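Local coordinates for protein particle-associated glycoside hydrolase (Acinetobacter phage Fri1, PDB 6C72) that serves as the phage tailspike, a depolymerase that breaks down the capsular polysaccharide of Acinetobacter baumannii as the virus enters the cell, at residues 372-377 with 382-387; 409-414 with 421-426. One frame throughout, in Å; residues are numbered along the deposited sequence.

Contact 1. Residues 372-377 with 382-387; sequences CIVDNC and LAFSTT
Phe384 drives its ring across the interior of a right-handed parallel beta-helix to meet Cys372 and Val374, two residues of strand 372-375 whose side chains face the core. Phe384 CB is still 7.8 Å from Cys372 SG. What aims the side chain is the first torsion, chi1 -66°, which sets CG anti to the residue's own carbonyl carbon and swings the ring over to the other wall. Along the ring the gap narrows steadily, with CD1 5.4 Å from Cys372 SG and CE1 at 4.2 Å. CZ, at the far end of the ring, stays beside the sulfur and also comes within 4.1 Å of Val374 CG2. The ring tip therefore sits where the sulfur and one methyl branch meet it, both approaching obliquely, and the first of these is a sulfur-aromatic contact. Val374 and Phe384 reach for each other from opposite walls, and the contact between them is purely apolar. Ile361 from the preceding coil and Phe398 from the following one extend this core: Ile361 touches both Val374 and Phe384, while Phe398 packs on Val374.

Asp375, next along the strand, turns outward; together with Asp371 it binds zinc in this protein, though that ion is not bound to this chain in the model. Asn376, in the turn that follows, also bonds through OD1 to Thr343 of a second subunit. Its ND2 reaches back to Asp375 OD2 at 3.0 Å in a nearly straight bond (173°), the acceptor in the amide plane but approached from above the carboxylate plane, 46° out of it.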
loop_
_atom_site.group_PDB
_atom_site.type_symbol
_atom_site.label_atom_id
_atom_site.label_comp_id
_atom_site.label_asym_id
_atom_site.label_seq_id
_atom_site.Cartn_x
_atom_site.Cartn_y
_atom_site.Cartn_z
ATOM N N CYS A 372 2.276 4.084 -13.971
ATOM C CA CYS A 372 2.345 5.374 -13.291
ATOM C C CYS A 372 1.203 5.519 -12.277
ATOM O O CYS A 372 0.031 5.337 -12.621
ATOM C CB CYS A 372 2.282 6.485 -14.336
ATOM S SG CYS A 372 1.888 8.117 -13.726
ATOM N N ILE A 373 1.543 5.862 -11.029
ATOM C CA ILE A 373 0.585 5.914 -9.924
ATOM C C ILE A 373 0.558 7.321 -9.326
ATOM O O ILE A 373 1.545 7.769 -8.721
ATOM C CB ILE A 373 0.925 4.881 -8.836
ATOM C CG1 ILE A 373 0.778 3.446 -9.370
ATOM C CG2 ILE A 373 0.055 5.104 -7.603
ATOM C CD1 ILE A 373 -0.627 3.058 -9.701
ATOM N N VAL A 374 -0.586 7.986 -9.432
ATOM C CA VAL A 374 -0.831 9.274 -8.792
ATOM C C VAL A 374 -2.174 9.170 -8.068
ATOM O O VAL A 374 -3.224 9.033 -8.713
ATOM C CB VAL A 374 -0.851 10.436 -9.793
ATOM C CG1 VAL A 374 -1.091 11.766 -9.036
ATOM C CG2 VAL A 374 0.422 10.460 -10.639
ATOM N N ASP A 375 -2.151 9.226 -6.737
ATOM C CA ASP A 375 -3.359 8.968 -5.965
ATOM C C ASP A 375 -3.484 9.945 -4.803
ATOM O O ASP A 375 -2.534 10.128 -4.036
ATOM C CB ASP A 375 -3.359 7.524 -5.456
ATOM C CG ASP A 375 -4.583 7.194 -4.653
ATOM O OD1 ASP A 375 -5.626 6.882 -5.274
ATOM O OD2 ASP A 375 -4.511 7.255 -3.403
ATOM N N ASN A 376 -4.668 10.557 -4.677
ATOM C CA ASN A 376 -4.992 11.483 -3.589
ATOM C C ASN A 376 -3.981 12.625 -3.504
ATOM O O ASN A 376 -3.578 13.047 -2.419
ATOM C CB ASN A 376 -5.137 10.753 -2.255
ATOM C CG ASN A 376 -6.544 10.207 -2.046
ATOM O OD1 ASN A 376 -7.458 10.953 -1.682
ATOM N ND2 ASN A 376 -6.731 8.908 -2.287
ATOM N N CYS A 377 -3.569 13.119 -4.665
ATOM C CA CYS A 377 -2.662 14.246 -4.790
ATOM C C CYS A 377 -3.408 15.527 -5.173
ATOM O O CYS A 377 -4.517 15.498 -5.713
ATOM C CB CYS A 377 -1.586 13.941 -5.831
ATOM S SG CYS A 377 -0.508 12.591 -5.357
ATOM N N LEU A 382 -1.013 22.288 -14.181
ATOM C CA LEU A 382 -1.021 21.046 -14.955
ATOM C C LEU A 382 -0.541 19.877 -14.111
ATOM O O LEU A 382 0.456 19.980 -13.387
ATOM C CB LEU A 382 -0.100 21.161 -16.170
ATOM C CG LEU A 382 -0.273 22.284 -17.184
ATOM C CD1 LEU A 382 0.894 22.233 -18.147
ATOM C CD2 LEU A 382 -1.604 22.180 -17.925
ATOM N N ALA A 383 -1.239 18.750 -14.220
ATOM C CA ALA A 383 -0.744 17.556 -13.546
ATOM C C ALA A 383 0.507 17.007 -14.230
ATOM O O ALA A 383 1.449 16.588 -13.549
ATOM C CB ALA A 383 -1.835 16.485 -13.477
ATOM N N PHE A 384 0.549 17.017 -15.566
ATOM C CA PHE A 384 1.654 16.440 -16.332
ATOM C C PHE A 384 2.154 17.445 -17.352
ATOM O O PHE A 384 1.353 18.050 -18.072
ATOM C CB PHE A 384 1.239 15.163 -17.068
ATOM C CG PHE A 384 0.892 14.040 -16.161
ATOM C CD1 PHE A 384 1.882 13.199 -15.675
ATOM C CD2 PHE A 384 -0.422 13.843 -15.762
ATOM C CE1 PHE A 384 1.569 12.156 -14.824
ATOM C CE2 PHE A 384 -0.747 12.815 -14.906
ATOM C CZ PHE A 384 0.247 11.966 -14.434
ATOM N N SER A 385 3.472 17.591 -17.443
ATOM C CA SER A 385 4.094 18.432 -18.464
ATOM C C SER A 385 5.229 17.620 -19.082
ATOM O O SER A 385 6.294 17.458 -18.479
ATOM C CB SER A 385 4.591 19.747 -17.862
ATOM O OG SER A 385 4.982 20.656 -18.874
ATOM N N THR A 386 4.987 17.083 -20.270
ATOM C CA THR A 386 5.963 16.258 -20.966
ATOM C C THR A 386 6.783 17.138 -21.899
ATOM O O THR A 386 6.284 17.593 -22.933
ATOM C CB THR A 386 5.263 15.141 -21.735
ATOM O OG1 THR A 386 4.480 14.363 -20.826
ATOM C CG2 THR A 386 6.274 14.228 -22.404
ATOM N N THR A 387 8.054 17.342 -21.565
ATOM C CA THR A 387 8.890 18.182 -22.415
ATOM C C THR A 387 9.185 17.491 -23.745
ATOM O O THR A 387 9.072 18.107 -24.812
ATOM C CB THR A 387 10.196 18.520 -21.688
ATOM O OG1 THR A 387 9.905 19.018 -20.381
ATOM C CG2 THR A 387 10.982 19.578 -22.441
#

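Contact 2. Residues 409-414 with 421-426. With ZN (zinc ion), chain I.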
loop_
_atom_site.group_PDB
_atom_site.type_symbol
_atom_site.label_atom_id
_atom_site.label_comp_id
_atom_site.label_asym_id
_atom_site.label_seq_id
_atom_site.Cartn_x
_atom_site.Cartn_y
_atom_site.Cartn_z
ATOM N N LYS A 409 -4.950 25.911 -16.646
ATOM C CA LYS A 409 -6.225 25.214 -16.548
ATOM C C LYS A 409 -6.249 23.848 -17.231
ATOM O O LYS A 409 -7.266 23.154 -17.148
ATOM C CB LYS A 409 -7.331 26.085 -17.146
ATOM C CG LYS A 409 -7.444 27.473 -16.534
ATOM C CD LYS A 409 -8.032 27.396 -15.145
ATOM C CE LYS A 409 -8.319 28.777 -14.576
ATOM N NZ LYS A 409 -9.002 28.655 -13.257
ATOM N N GLY A 410 -5.187 23.454 -17.919
ATOM C CA GLY A 410 -5.191 22.202 -18.648
ATOM C C GLY A 410 -4.928 20.995 -17.769
ATOM O O GLY A 410 -4.508 21.089 -16.615
ATOM N N PHE A 411 -5.202 19.816 -18.328
ATOM C CA PHE A 411 -4.838 18.596 -17.612
ATOM C C PHE A 411 -3.356 18.291 -17.778
ATOM O O PHE A 411 -2.694 17.860 -16.826
ATOM C CB PHE A 411 -5.688 17.422 -18.089
ATOM C CG PHE A 411 -5.245 16.089 -17.551
ATOM C CD1 PHE A 411 -5.669 15.655 -16.312
ATOM C CD2 PHE A 411 -4.420 15.263 -18.299
ATOM C CE1 PHE A 411 -5.275 14.434 -15.815
ATOM C CE2 PHE A 411 -4.015 14.038 -17.813
ATOM C CZ PHE A 411 -4.437 13.619 -16.568
ATOM N N SER A 412 -2.821 18.513 -18.971
ATOM C CA SER A 412 -1.446 18.152 -19.267
ATOM C C SER A 412 -0.978 18.990 -20.439
ATOM O O SER A 412 -1.771 19.620 -21.137
ATOM C CB SER A 412 -1.314 16.654 -19.570
ATOM O OG SER A 412 -2.097 16.289 -20.693
ATOM N N TYR A 413 0.328 18.999 -20.636
ATOM C CA TYR A 413 0.951 19.629 -21.784
ATOM C C TYR A 413 1.735 18.563 -22.532
ATOM O O TYR A 413 2.516 17.828 -21.921
ATOM C CB TYR A 413 1.871 20.779 -21.343
ATOM C CG TYR A 413 2.877 21.176 -22.396
ATOM C CD1 TYR A 413 2.491 21.897 -23.527
ATOM C CD2 TYR A 413 4.211 20.805 -22.275
ATOM C CE1 TYR A 413 3.411 22.240 -24.500
ATOM C CE2 TYR A 413 5.141 21.142 -23.239
ATOM C CZ TYR A 413 4.741 21.859 -24.346
ATOM O OH TYR A 413 5.675 22.191 -25.303
ATOM N N ASN A 414 1.487 18.442 -23.839
ATOM C CA ASN A 414 2.336 17.631 -24.716
ATOM C C ASN A 414 2.441 16.185 -24.231
ATOM O O ASN A 414 3.482 15.544 -24.378
ATOM C CB ASN A 414 3.728 18.266 -24.836
ATOM C CG ASN A 414 4.522 17.748 -26.020
ATOM O OD1 ASN A 414 3.966 17.426 -27.071
ATOM N ND2 ASN A 414 5.843 17.668 -25.852
ATOM N N PHE A 421 -4.179 3.757 -19.139
ATOM C CA PHE A 421 -4.044 4.843 -18.166
ATOM C C PHE A 421 -5.450 5.225 -17.694
ATOM O O PHE A 421 -6.242 5.781 -18.465
ATOM C CB PHE A 421 -3.316 6.030 -18.802
ATOM C CG PHE A 421 -2.941 7.126 -17.835
ATOM C CD1 PHE A 421 -1.903 6.956 -16.929
ATOM C CD2 PHE A 421 -3.601 8.341 -17.854
ATOM C CE1 PHE A 421 -1.546 7.974 -16.042
ATOM C CE2 PHE A 421 -3.244 9.360 -16.969
ATOM C CZ PHE A 421 -2.211 9.171 -16.061
ATOM N N LEU A 422 -5.767 4.911 -16.439
ATOM C CA LEU A 422 -7.112 5.074 -15.899
ATOM C C LEU A 422 -7.223 6.373 -15.109
ATOM O O LEU A 422 -6.443 6.613 -14.180
ATOM C CB LEU A 422 -7.489 3.885 -15.013
ATOM C CG LEU A 422 -8.858 3.964 -14.319
ATOM C CD1 LEU A 422 -9.981 4.122 -15.344
ATOM C CD2 LEU A 422 -9.101 2.734 -13.471
ATOM N N ILE A 423 -8.218 7.183 -15.461
ATOM C CA ILE A 423 -8.494 8.470 -14.833
ATOM C C ILE A 423 -9.855 8.356 -14.150
ATOM O O ILE A 423 -10.896 8.286 -14.822
ATOM C CB ILE A 423 -8.467 9.608 -15.861
ATOM C CG1 ILE A 423 -7.066 9.693 -16.486
ATOM C CG2 ILE A 423 -8.929 10.934 -15.237
ATOM C CD1 ILE A 423 -6.927 10.741 -17.543
ATOM N N GLU A 424 -9.851 8.326 -12.819
ATOM C CA GLU A 424 -11.017 7.916 -12.052
ATOM C C GLU A 424 -11.024 8.589 -10.682
ATOM O O GLU A 424 -9.983 8.690 -10.031
ATOM C CB GLU A 424 -11.018 6.397 -11.895
ATOM C CG GLU A 424 -11.999 5.849 -10.885
ATOM C CD GLU A 424 -11.944 4.328 -10.815
ATOM O OE1 GLU A 424 -10.977 3.800 -10.216
ATOM O OE2 GLU A 424 -12.853 3.667 -11.379
ATOM N N GLY A 425 -12.211 9.008 -10.237
ATOM C CA GLY A 425 -12.384 9.550 -8.909
ATOM C C GLY A 425 -11.787 10.919 -8.668
ATOM O O GLY A 425 -11.668 11.321 -7.509
ATOM N N ASN A 426 -11.391 11.638 -9.718
ATOM C CA ASN A 426 -10.691 12.908 -9.600
ATOM C C ASN A 426 -11.667 14.083 -9.500
ATOM O O ASN A 426 -12.815 14.006 -9.936
ATOM C CB ASN A 426 -9.748 13.101 -10.785
ATOM C CG ASN A 426 -8.698 11.999 -10.872
ATOM O OD1 ASN A 426 -7.699 12.022 -10.148
ATOM N ND2 ASN A 426 -8.937 11.012 -11.724
HETATM ZN ZN ZN I . -12.429 1.868 -9.968
HETATM O O HOH W 1 -14.517 1.005 -10.962
HETATM O O HOH W 2 -10.569 0.814 -10.725
#
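Phe411 puts the para carbon of its ring against Ile423, and the pair carries most of this contact inside the last coils of the parallel beta-helix. With chi1 at 172° Phe411 CG lies anti to the backbone N, and the ring extends from the loop before strand 412-413 toward the strand facing it. Ile423 answers from the opposite wall. Its CD1 methyl stands at the end of an extended CG1 branch and stops 3.9 Å from Phe411 CZ, coming obliquely to the ring. Phe421 adds a lighter touch: its CE2 is 4.4 Å from the same CZ, and each of these two atoms lies near the plane of the other ring, so the aromatic groups meet edge to edge without stacking. One ring carbon of Phe411 thus takes both partners. A true ring stack does form beyond this pair, between Phe411 and Phe433.

Between the inward Ile423 and the glycine turn at Gly425, Glu424 points outward. Its carboxylate grips a zinc ion with both oxygens, OE1 at 2.4 Å and OE2 at 2.3 Å, and two waters complete the ligands modelled there.

Around the core cluster the coils close in. Phe428, further along 422-429, touches both Phe411 and Ile423; Phe421, at the corner where the chain turns into a new face, packs on Phe398 of strand 396-399 and on Phe384 of strand 384-385. That last strand pairs in parallel with 412-413, just beyond Phe411.

In the fold
Contact 1 closes before contact 2 opens, and their centres lie 8 Å apart. Strand 396-399 sits between 372-375 and 422-429, paired in parallel with both, so on that wall the contacts are two levels apart; on the other wall 384-385 pairs directly with 412-413, one level apart. There Phe384 O probably accepts a hydrogen bond from Tyr413 N at 2.9 Å. Turn asparagines tie the levels too: Asn401 bonds to Val374 and Cys377, and Asn426 in turn to Phe398 and Asn401. The two contacts thus continue one apolar core along the shaft, leaving outward acidic residues to bind zinc and turn residues to meet a second subunit of the trimer.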